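Local coordinates for U4/U6 snRNA-associated-splicing factor PRP24 (Saccharomyces cerevisiae, PDB 4N0T), which binds U6 small nuclear RNA, promotes its annealing to U4 small nuclear RNA and serves as a recycling factor of the yeast spliceosome, at residues Asn23-Tyr28 with Val38-Ser43; Glu197-Phe202 with Arg248-Ser253; Gly322-Phe327 with Gly353-Met358. All blocks are in the same frame, centred on the assembly; numbering follows the deposited sequence.

Contact 1 of 3, residues Asn23-Tyr28 with Val38-Ser43; sequences NKVYKY and VDVADS
In the first RNA recognition motif of the chain, the first helix packs on the second strand of the beta-alpha-beta-beta-alpha-beta fold through Val-25, Tyr-26, Val-38 and Val-40. The axes of the short segments, helix 23-28 and strand 38-42, pass 8.9 Å apart, their directions at 127° to each other. Val-38 sits in the middle because its two methyls serve different partners: CG1 meets Val-25 CG1 at 3.6 Å, while CG2 lies over one face of the Tyr-26 ring. This CH-pi contact puts Val-38 CG2 3.8 Å from the centroid of the Tyr-26 ring, displaced toward the rim nearest CE2. With chi1 of Val-38 at 174°, CG1 stands opposite the backbone N and CG2 beside it, which parts the methyls between the two helix residues. Val-25 reaches along the strand with its other branch, CG2 lying 3.8 Å from Val-40 CG2. Branched valines suit both surfaces, since each is short yet offers two methyls. Tyrosine suits the border of the patch: its ring packs on Val-38 while its OH, 3.2 Å from a water, shares that water with Val-38 N. On the helix's outer side, Lys-27 NZ donates a hydrogen bond to Asn-23 OD1, one turn back. Strand 35-42 is outermost in its sheet; Val-25 also touches Ile-53 of the adjacent strand 49-55, and Ala-41 meets Leu-113 of strand 112-116.

Contact 2 of 3, residues Glu197-Phe202 with Arg248-Ser253; sequences ESFEGF and REISVS. With nucleotides of chain B.
A small, wholly apolar contact in the core of the third RNA recognition motif joins Phe-199 of the motif's first helix to Ile-250 and Val-252 on the last strand of the sheet. The backbones stay well apart, the nearest CA atoms, those of Phe-199 and Val-252, being 11.0 Å from each other, and a long side chain is needed to span the gap. Phenylalanine meets that need: its chi1 of -75° sets CG opposite the carbonyl carbon, and the ring carries CZ to the strand. There Val-252 CG2 comes up to the ring edge, close to the ring plane, 4.1 Å from Phe-199 CZ. Ile-250 CD1 approaches the same Phe-199 CZ obliquely at 4.3 Å; with chi2 near 169° the outer end of the isoleucine is extended, carrying CD1 out to the ring carbon. Ile-180 and Ile-182 of strand 179-185 and Ala-237 of helix 231-237 also touch the Phe-199 side chain. In the RNA recognition motif two helices cover one side of the sheet and RNA commonly binds the other, a division evident along segment 248-253. Ile-250 and Val-252 point toward segment 197-202, on the helix side of the sheet, whereas Ser-251 between them turns to the RNA. Its OG lies 2.8 Å from N3 of A62 of chain B, a distance fit for a hydrogen bond, although another acceptor is also within reach of the hydroxyl proton. Serine is small enough to let the base come close, with Ser-251 CB itself 3.3 Å from N3 of A62 of chain B.

Contact 3 of 3, residues Gly322-Phe327 with Gly353-Met358; sequences GAIIIF and GTINDM. With SO4 (sulfate ion), chain C.
Strand 322-327 faces the first turn of helix 355-365 with two pairs of nearest CA atoms, Gly-322 with Met-358 at 7.1 Å and Ile-324 with Ile-355 at 8.0 Å. The strand belongs to the occluded RNA recognition motif, and the helix follows the motif's last strand, 348-353, packing back on the sheet. Met-358, with CG opposite the backbone N (chi1 175°), extends until SD rests 3.9 Å from Gly-322 CA; glycine suits that place, as a CB would collide with the sulfur. Farther along, Ile-324 CD1 meets Ile-355 CD1 at 4.4 Å, and Leu-270 of helix 258-270 touches both isoleucines. A capping box starts the helix: Asp-357 N donates a hydrogen bond to Thr-354 OG1 (3.0 Å), and Thr-354 N returns a bond to Asp-357 OD2 (2.9 Å), from above the carboxylate plane. An asparagine in place of Asp-357 would probably leave Arg-360, its salt-bridge partner, without the negative charge it pairs with. Arg-360 also binds a sulfate, probably from the crystallisation liquor, beside the helix start. Thr-354 OG1 donates to sulfate O4, and Asn-356 ND2 reaches two further oxygens, O1 at 3.2 Å and O2 at 3.3 Å.

In the fold
From the N terminus the three contacts follow in series, each closing before the next opens, so none nests in or crosses another. Contact 1 closes a short loop of nine residues within the first RNA recognition motif, tying the first helix to an edge strand. The second motif passes without a contact here. Contact 2 closes a loop of 45 residues in the third motif, from its first helix to its last strand. Contact 3 spans 25 residues in the occluded motif, joining an inner strand to the helix after the sheet. Centres of contacts 1 and 2 lie 62 Å apart, on opposite sides of the chain's centre; the centre of contact 3 lies 40 Å from that of contact 1 and 42 Å from that of contact 2.

Contact 1 of 3, residues Asn23-Tyr28 with Val38-Ser43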
loop_
_atom_site.group_PDB
_atom_site.type_symbol
_atom_site.label_atom_id
_atom_site.label_comp_id
_atom_site.label_asym_id
_atom_site.label_seq_id
_atom_site.Cartn_x
_atom_site.Cartn_y
_atom_site.Cartn_z
ATOM N N ASN A 23 28.778 -5.070 4.974
ATOM C CA ASN A 23 29.879 -4.154 5.250
ATOM C C ASN A 23 31.069 -4.358 4.315
ATOM O O ASN A 23 31.631 -3.389 3.790
ATOM C CB ASN A 23 30.337 -4.295 6.704
ATOM C CG ASN A 23 31.615 -3.525 6.991
ATOM O OD1 ASN A 23 31.746 -2.352 6.635
ATOM N ND2 ASN A 23 32.573 -4.189 7.629
ATOM N N LYS A 24 31.454 -5.616 4.112
ATOM C CA LYS A 24 32.595 -5.926 3.255
ATOM C C LYS A 24 32.281 -5.580 1.806
ATOM O O LYS A 24 33.168 -5.188 1.045
ATOM C CB LYS A 24 32.968 -7.400 3.367
ATOM C CG LYS A 24 33.502 -7.798 4.732
ATOM C CD LYS A 24 33.964 -9.244 4.727
ATOM C CE LYS A 24 34.439 -9.674 6.103
ATOM N NZ LYS A 24 34.707 -11.140 6.135
ATOM N N VAL A 25 31.015 -5.732 1.429
ATOM C CA VAL A 25 30.580 -5.352 0.090
ATOM C C VAL A 25 30.760 -3.851 -0.122
ATOM O O VAL A 25 31.317 -3.435 -1.143
ATOM C CB VAL A 25 29.135 -5.800 -0.180
ATOM C CG1 VAL A 25 28.624 -5.216 -1.485
ATOM C CG2 VAL A 25 29.075 -7.326 -0.209
ATOM N N TYR A 26 30.318 -3.051 0.851
ATOM C CA TYR A 26 30.531 -1.597 0.841
ATOM C C TYR A 26 31.989 -1.235 0.634
ATOM O O TYR A 26 32.328 -0.510 -0.299
ATOM C CB TYR A 26 30.077 -0.972 2.163
ATOM C CG TYR A 26 28.694 -0.383 2.129
ATOM C CD1 TYR A 26 28.461 0.856 1.547
ATOM C CD2 TYR A 26 27.621 -1.061 2.692
ATOM C CE1 TYR A 26 27.189 1.397 1.513
ATOM C CE2 TYR A 26 26.351 -0.530 2.671
ATOM C CZ TYR A 26 26.138 0.698 2.079
ATOM O OH TYR A 26 24.864 1.221 2.055
ATOM N N LYS A 27 32.850 -1.738 1.514
ATOM C CA LYS A 27 34.273 -1.432 1.454
ATOM C C LYS A 27 34.891 -1.809 0.115
ATOM O O LYS A 27 35.751 -1.090 -0.398
ATOM C CB LYS A 27 35.028 -2.117 2.597
ATOM C CG LYS A 27 34.929 -1.376 3.929
ATOM C CD LYS A 27 35.719 -2.076 5.038
ATOM C CE LYS A 27 35.783 -1.221 6.303
ATOM N NZ LYS A 27 34.429 -0.978 6.881
ATOM N N TYR A 28 34.455 -2.930 -0.452
ATOM C CA TYR A 28 34.994 -3.366 -1.735
ATOM C C TYR A 28 34.588 -2.418 -2.869
ATOM O O TYR A 28 35.380 -2.158 -3.776
ATOM C CB TYR A 28 34.575 -4.804 -2.074
ATOM C CG TYR A 28 35.265 -5.332 -3.316
ATOM C CD1 TYR A 28 36.523 -5.910 -3.238
ATOM C CD2 TYR A 28 34.666 -5.235 -4.569
ATOM C CE1 TYR A 28 37.167 -6.387 -4.368
ATOM C CE2 TYR A 28 35.308 -5.709 -5.708
ATOM C CZ TYR A 28 36.557 -6.284 -5.594
ATOM O OH TYR A 28 37.198 -6.753 -6.713
ATOM N N VAL A 38 22.795 -1.608 -0.187
ATOM C CA VAL A 38 23.415 -2.898 -0.466
ATOM C C VAL A 38 22.582 -4.015 0.153
ATOM O O VAL A 38 22.269 -3.957 1.340
ATOM C CB VAL A 38 24.824 -2.978 0.137
ATOM C CG1 VAL A 38 25.392 -4.384 -0.028
ATOM C CG2 VAL A 38 25.745 -1.956 -0.523
ATOM N N ASP A 39 22.207 -5.012 -0.646
ATOM C CA ASP A 39 21.623 -6.243 -0.099
ATOM C C ASP A 39 22.525 -7.430 -0.410
ATOM O O ASP A 39 23.054 -7.527 -1.511
ATOM C CB ASP A 39 20.242 -6.497 -0.693
ATOM C CG ASP A 39 19.247 -5.421 -0.329
ATOM O OD1 ASP A 39 18.856 -5.364 0.855
ATOM O OD2 ASP A 39 18.856 -4.643 -1.224
ATOM N N VAL A 40 22.713 -8.320 0.564
ATOM C CA VAL A 40 23.460 -9.558 0.345
ATOM C C VAL A 40 22.530 -10.736 0.653
ATOM O O VAL A 40 21.744 -10.674 1.602
ATOM C CB VAL A 40 24.721 -9.623 1.226
ATOM C CG1 VAL A 40 25.517 -10.891 0.949
ATOM C CG2 VAL A 40 25.600 -8.406 0.988
ATOM N N ALA A 41 22.594 -11.785 -0.161
ATOM C CA ALA A 41 21.771 -12.981 0.047
ATOM C C ALA A 41 22.599 -14.225 -0.226
ATOM O O ALA A 41 23.457 -14.225 -1.115
ATOM C CB ALA A 41 20.559 -12.968 -0.861
ATOM N N ASP A 42 22.328 -15.290 0.521
ATOM C CA ASP A 42 22.993 -16.560 0.289
ATOM C C ASP A 42 22.541 -17.159 -1.030
ATOM O O ASP A 42 21.381 -17.003 -1.434
ATOM C CB ASP A 42 22.656 -17.551 1.406
ATOM C CG ASP A 42 23.354 -17.234 2.711
ATOM O OD1 ASP A 42 24.362 -16.495 2.699
ATOM O OD2 ASP A 42 22.898 -17.754 3.752
ATOM N N SER A 43 23.447 -17.868 -1.701
ATOM C CA SER A 43 23.038 -18.682 -2.838
ATOM C C SER A 43 22.139 -19.810 -2.329
ATOM O O SER A 43 22.047 -20.037 -1.117
ATOM C CB SER A 43 24.250 -19.277 -3.541
ATOM O OG SER A 43 24.896 -20.200 -2.691
HETATM O O HOH W 1 22.344 -0.662 2.359
#

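Contact 2 of 3, residues Glu197-Phe202 with Arg248-Ser253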
loop_
_atom_site.group_PDB
_atom_site.type_symbol
_atom_site.label_atom_id
_atom_site.label_comp_id
_atom_site.label_asym_id
_atom_site.label_seq_id
_atom_site.Cartn_x
_atom_site.Cartn_y
_atom_site.Cartn_z
ATOM N N GLU A 197 -31.660 10.004 -19.206
ATOM C CA GLU A 197 -32.321 11.005 -20.049
ATOM C C GLU A 197 -31.845 12.416 -19.723
ATOM O O GLU A 197 -31.712 13.253 -20.614
ATOM C CB GLU A 197 -33.841 10.936 -19.883
ATOM C CG GLU A 197 -34.481 9.673 -20.429
ATOM C CD GLU A 197 -35.905 9.481 -19.930
ATOM O OE1 GLU A 197 -36.527 8.453 -20.279
ATOM O OE2 GLU A 197 -36.401 10.361 -19.186
ATOM N N SER A 198 -31.571 12.673 -18.447
ATOM C CA SER A 198 -31.235 14.025 -18.017
ATOM C C SER A 198 -29.780 14.393 -18.265
ATOM O O SER A 198 -29.442 15.576 -18.366
ATOM C CB SER A 198 -31.577 14.218 -16.538
ATOM O OG SER A 198 -32.970 14.042 -16.320
ATOM N N PHE A 199 -28.919 13.385 -18.343
ATOM C CA PHE A 199 -27.483 13.637 -18.449
ATOM C C PHE A 199 -26.815 13.197 -19.758
ATOM O O PHE A 199 -25.701 13.635 -20.029
ATOM C CB PHE A 199 -26.734 12.975 -17.276
ATOM C CG PHE A 199 -26.875 13.704 -15.956
ATOM C CD1 PHE A 199 -27.953 13.448 -15.118
ATOM C CD2 PHE A 199 -25.922 14.635 -15.559
ATOM C CE1 PHE A 199 -28.081 14.102 -13.902
ATOM C CE2 PHE A 199 -26.036 15.297 -14.337
ATOM C CZ PHE A 199 -27.118 15.029 -13.507
ATOM N N GLU A 200 -27.455 12.334 -20.556
ATOM C CA GLU A 200 -26.777 11.775 -21.738
ATOM C C GLU A 200 -26.427 12.824 -22.801
ATOM O O GLU A 200 -25.557 12.590 -23.640
ATOM C CB GLU A 200 -27.584 10.651 -22.382
ATOM C CG GLU A 200 -28.881 11.151 -23.009
ATOM C CD GLU A 200 -29.786 10.025 -23.458
ATOM O OE1 GLU A 200 -29.342 8.864 -23.470
ATOM O OE2 GLU A 200 -30.957 10.311 -23.789
ATOM N N GLY A 201 -27.086 13.977 -22.749
ATOM C CA GLY A 201 -26.744 15.083 -23.631
ATOM C C GLY A 201 -25.311 15.568 -23.473
ATOM O O GLY A 201 -24.710 16.081 -24.421
ATOM N N PHE A 202 -24.755 15.421 -22.267
ATOM C CA PHE A 202 -23.399 15.891 -22.008
ATOM C C PHE A 202 -22.330 14.995 -22.640
ATOM O O PHE A 202 -21.222 15.450 -22.917
ATOM C CB PHE A 202 -23.159 16.000 -20.494
ATOM C CG PHE A 202 -23.948 17.092 -19.842
ATOM C CD1 PHE A 202 -23.587 18.425 -20.017
ATOM C CD2 PHE A 202 -25.065 16.800 -19.075
ATOM C CE1 PHE A 202 -24.311 19.437 -19.430
ATOM C CE2 PHE A 202 -25.799 17.811 -18.486
ATOM C CZ PHE A 202 -25.420 19.133 -18.658
ATOM N N ARG A 248 -37.167 18.963 -7.222
ATOM C CA ARG A 248 -36.075 18.739 -6.294
ATOM C C ARG A 248 -34.798 19.401 -6.815
ATOM O O ARG A 248 -34.412 19.198 -7.971
ATOM C CB ARG A 248 -35.903 17.229 -6.108
ATOM C CG ARG A 248 -34.846 16.820 -5.124
ATOM C CD ARG A 248 -35.156 17.280 -3.708
ATOM N NE ARG A 248 -36.178 16.498 -3.001
ATOM C CZ ARG A 248 -35.921 15.437 -2.231
ATOM N NH1 ARG A 248 -34.679 14.975 -2.099
ATOM N NH2 ARG A 248 -36.911 14.818 -1.603
ATOM N N GLU A 249 -34.157 20.223 -5.988
ATOM C CA GLU A 249 -32.877 20.791 -6.376
ATOM C C GLU A 249 -31.804 19.769 -6.057
ATOM O O GLU A 249 -31.639 19.365 -4.900
ATOM C CB GLU A 249 -32.583 22.074 -5.608
ATOM C CG GLU A 249 -31.226 22.659 -5.912
ATOM C CD GLU A 249 -30.928 23.916 -5.116
ATOM O OE1 GLU A 249 -31.844 24.746 -4.935
ATOM O OE2 GLU A 249 -29.771 24.080 -4.688
ATOM N N ILE A 250 -31.085 19.347 -7.091
ATOM C CA ILE A 250 -30.039 18.331 -6.936
ATOM C C ILE A 250 -28.644 18.929 -6.827
ATOM O O ILE A 250 -28.395 20.057 -7.259
ATOM C CB ILE A 250 -30.091 17.325 -8.114
ATOM C CG1 ILE A 250 -29.843 18.035 -9.458
ATOM C CG2 ILE A 250 -31.443 16.591 -8.122
ATOM C CD1 ILE A 250 -29.625 17.077 -10.631
ATOM N N SER A 251 -27.722 18.160 -6.242
ATOM C CA SER A 251 -26.317 18.537 -6.207
ATOM C C SER A 251 -25.576 17.597 -7.134
ATOM O O SER A 251 -25.895 16.407 -7.199
ATOM C CB SER A 251 -25.732 18.402 -4.790
ATOM O OG SER A 251 -26.276 19.385 -3.929
ATOM N N VAL A 252 -24.608 18.137 -7.864
ATOM C CA VAL A 252 -23.786 17.348 -8.767
ATOM C C VAL A 252 -22.339 17.763 -8.584
ATOM O O VAL A 252 -22.008 18.953 -8.624
ATOM C CB VAL A 252 -24.190 17.562 -10.252
ATOM C CG1 VAL A 252 -23.386 16.636 -11.154
ATOM C CG2 VAL A 252 -25.690 17.329 -10.442
ATOM N N SER A 253 -21.473 16.780 -8.387
ATOM C CA SER A 253 -20.074 17.058 -8.106
ATOM C C SER A 253 -19.257 15.910 -8.631
ATOM O O SER A 253 -19.796 14.821 -8.849
ATOM C CB SER A 253 -19.872 17.184 -6.599
ATOM O OG SER A 253 -20.200 15.965 -5.947
ATOM P P A B 62 -17.327 22.001 -2.112
ATOM O OP1 A B 62 -17.838 20.646 -1.768
ATOM O OP2 A B 62 -16.353 22.167 -3.224
ATOM O "O5'" A B 62 -18.569 22.939 -2.442
ATOM C "C5'" A B 62 -19.693 22.996 -1.575
ATOM C "C4'" A B 62 -20.974 22.759 -2.332
ATOM O "O4'" A B 62 -21.077 21.356 -2.686
ATOM C "C3'" A B 62 -22.261 23.058 -1.574
ATOM O "O3'" A B 62 -22.609 24.430 -1.640
ATOM C "C2'" A B 62 -23.271 22.147 -2.258
ATOM O "O2'" A B 62 -23.681 22.721 -3.493
ATOM C "C1'" A B 62 -22.411 20.918 -2.553
ATOM N N9 A B 62 -22.426 19.931 -1.457
ATOM C C8 A B 62 -21.392 19.695 -0.581
ATOM N N7 A B 62 -21.641 18.753 0.294
ATOM C C5 A B 62 -22.928 18.335 -0.025
ATOM C C6 A B 62 -23.763 17.353 0.537
ATOM N N6 A B 62 -23.422 16.586 1.579
ATOM N N1 A B 62 -24.985 17.184 -0.025
ATOM C C2 A B 62 -25.319 17.947 -1.064
ATOM N N3 A B 62 -24.621 18.901 -1.682
ATOM C C4 A B 62 -23.415 19.043 -1.108
#

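Contact 3 of 3, residues Gly322-Phe327 with Gly353-Met358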
loop_
_atom_site.group_PDB
_atom_site.type_symbol
_atom_site.label_atom_id
_atom_site.label_comp_id
_atom_site.label_asym_id
_atom_site.label_seq_id
_atom_site.Cartn_x
_atom_site.Cartn_y
_atom_site.Cartn_z
ATOM N N GLY A 322 1.615 6.868 13.891
ATOM C CA GLY A 322 0.761 6.091 14.772
ATOM C C GLY A 322 -0.446 5.434 14.129
ATOM O O GLY A 322 -0.635 5.477 12.911
ATOM N N ALA A 323 -1.237 4.776 14.968
ATOM C CA ALA A 323 -2.507 4.199 14.556
ATOM C C ALA A 323 -3.473 4.364 15.712
ATOM O O ALA A 323 -3.072 4.362 16.885
ATOM C CB ALA A 323 -2.343 2.721 14.196
ATOM N N ILE A 324 -4.743 4.534 15.368
ATOM C CA ILE A 324 -5.811 4.590 16.352
ATOM C C ILE A 324 -6.527 3.253 16.358
ATOM O O ILE A 324 -6.875 2.707 15.301
ATOM C CB ILE A 324 -6.821 5.681 16.005
ATOM C CG1 ILE A 324 -6.153 7.055 16.135
ATOM C CG2 ILE A 324 -8.054 5.577 16.911
ATOM C CD1 ILE A 324 -7.006 8.215 15.594
ATOM N N ILE A 325 -6.715 2.705 17.556
ATOM C CA ILE A 325 -7.483 1.481 17.711
ATOM C C ILE A 325 -8.740 1.836 18.480
ATOM O O ILE A 325 -8.662 2.327 19.606
ATOM C CB ILE A 325 -6.734 0.430 18.537
ATOM C CG1 ILE A 325 -5.262 0.325 18.114
ATOM C CG2 ILE A 325 -7.452 -0.921 18.422
ATOM C CD1 ILE A 325 -5.056 -0.238 16.737
ATOM N N ILE A 326 -9.898 1.620 17.870
ATOM C CA ILE A 326 -11.152 1.941 18.543
ATOM C C ILE A 326 -11.739 0.640 19.054
ATOM O O ILE A 326 -11.922 -0.316 18.286
ATOM C CB ILE A 326 -12.133 2.615 17.593
ATOM C CG1 ILE A 326 -11.491 3.853 16.962
ATOM C CG2 ILE A 326 -13.411 2.992 18.331
ATOM C CD1 ILE A 326 -12.442 4.600 16.026
ATOM N N PHE A 327 -11.979 0.584 20.362
ATOM C CA PHE A 327 -12.534 -0.617 20.973
ATOM C C PHE A 327 -14.024 -0.410 21.232
ATOM O O PHE A 327 -14.577 0.617 20.853
ATOM C CB PHE A 327 -11.807 -0.935 22.276
ATOM C CG PHE A 327 -10.356 -1.298 22.084
ATOM C CD1 PHE A 327 -10.004 -2.555 21.614
ATOM C CD2 PHE A 327 -9.350 -0.382 22.368
ATOM C CE1 PHE A 327 -8.659 -2.903 21.441
ATOM C CE2 PHE A 327 -8.006 -0.713 22.185
ATOM C CZ PHE A 327 -7.667 -1.980 21.721
ATOM N N GLY A 353 -1.214 5.304 24.261
ATOM C CA GLY A 353 -1.532 6.582 24.865
ATOM C C GLY A 353 -2.745 7.180 24.203
ATOM O O GLY A 353 -3.336 6.558 23.316
ATOM N N THR A 354 -3.121 8.379 24.633
ATOM C CA THR A 354 -4.208 9.102 23.993
ATOM C C THR A 354 -3.714 9.707 22.692
ATOM O O THR A 354 -2.511 9.660 22.387
ATOM C CB THR A 354 -4.678 10.259 24.875
ATOM O OG1 THR A 354 -3.607 11.198 25.009
ATOM C CG2 THR A 354 -5.096 9.753 26.247
ATOM N N ILE A 355 -4.638 10.295 21.927
ATOM C CA ILE A 355 -4.239 11.045 20.748
ATOM C C ILE A 355 -3.204 12.112 21.102
ATOM O O ILE A 355 -2.191 12.246 20.426
ATOM C CB ILE A 355 -5.463 11.678 20.031
ATOM C CG1 ILE A 355 -6.293 10.567 19.382
ATOM C CG2 ILE A 355 -5.008 12.699 18.986
ATOM C CD1 ILE A 355 -7.679 11.014 18.921
ATOM N N ASN A 356 -3.438 12.860 22.177
ATOM C CA ASN A 356 -2.495 13.911 22.546
ATOM C C ASN A 356 -1.130 13.370 22.993
ATOM O O ASN A 356 -0.099 14.009 22.749
ATOM C CB ASN A 356 -3.101 14.866 23.589
ATOM C CG ASN A 356 -4.174 15.771 23.001
ATOM O OD1 ASN A 356 -4.234 15.974 21.789
ATOM N ND2 ASN A 356 -5.029 16.319 23.862
ATOM N N ASP A 357 -1.120 12.189 23.612
ATOM C CA ASP A 357 0.142 11.521 23.962
ATOM C C ASP A 357 0.930 11.199 22.696
ATOM O O ASP A 357 2.146 11.402 22.616
ATOM C CB ASP A 357 -0.116 10.202 24.705
ATOM C CG ASP A 357 -0.600 10.398 26.130
ATOM O OD1 ASP A 357 -0.300 11.448 26.748
ATOM O OD2 ASP A 357 -1.286 9.479 26.631
ATOM N N MET A 358 0.224 10.660 21.709
ATOM C CA MET A 358 0.836 10.331 20.432
ATOM C C MET A 358 1.435 11.577 19.792
ATOM O O MET A 358 2.564 11.550 19.310
ATOM C CB MET A 358 -0.207 9.701 19.504
ATOM C CG MET A 358 0.318 9.443 18.096
ATOM S SD MET A 358 -0.958 8.702 17.029
ATOM C CE MET A 358 -2.208 9.986 17.045
HETATM S S SO4 C . -4.410 14.599 27.187
HETATM O O1 SO4 C . -5.578 14.345 26.346
HETATM O O2 SO4 C . -3.867 15.931 26.898
HETATM O O3 SO4 C . -4.797 14.516 28.594
HETATM O O4 SO4 C . -3.412 13.566 26.923
#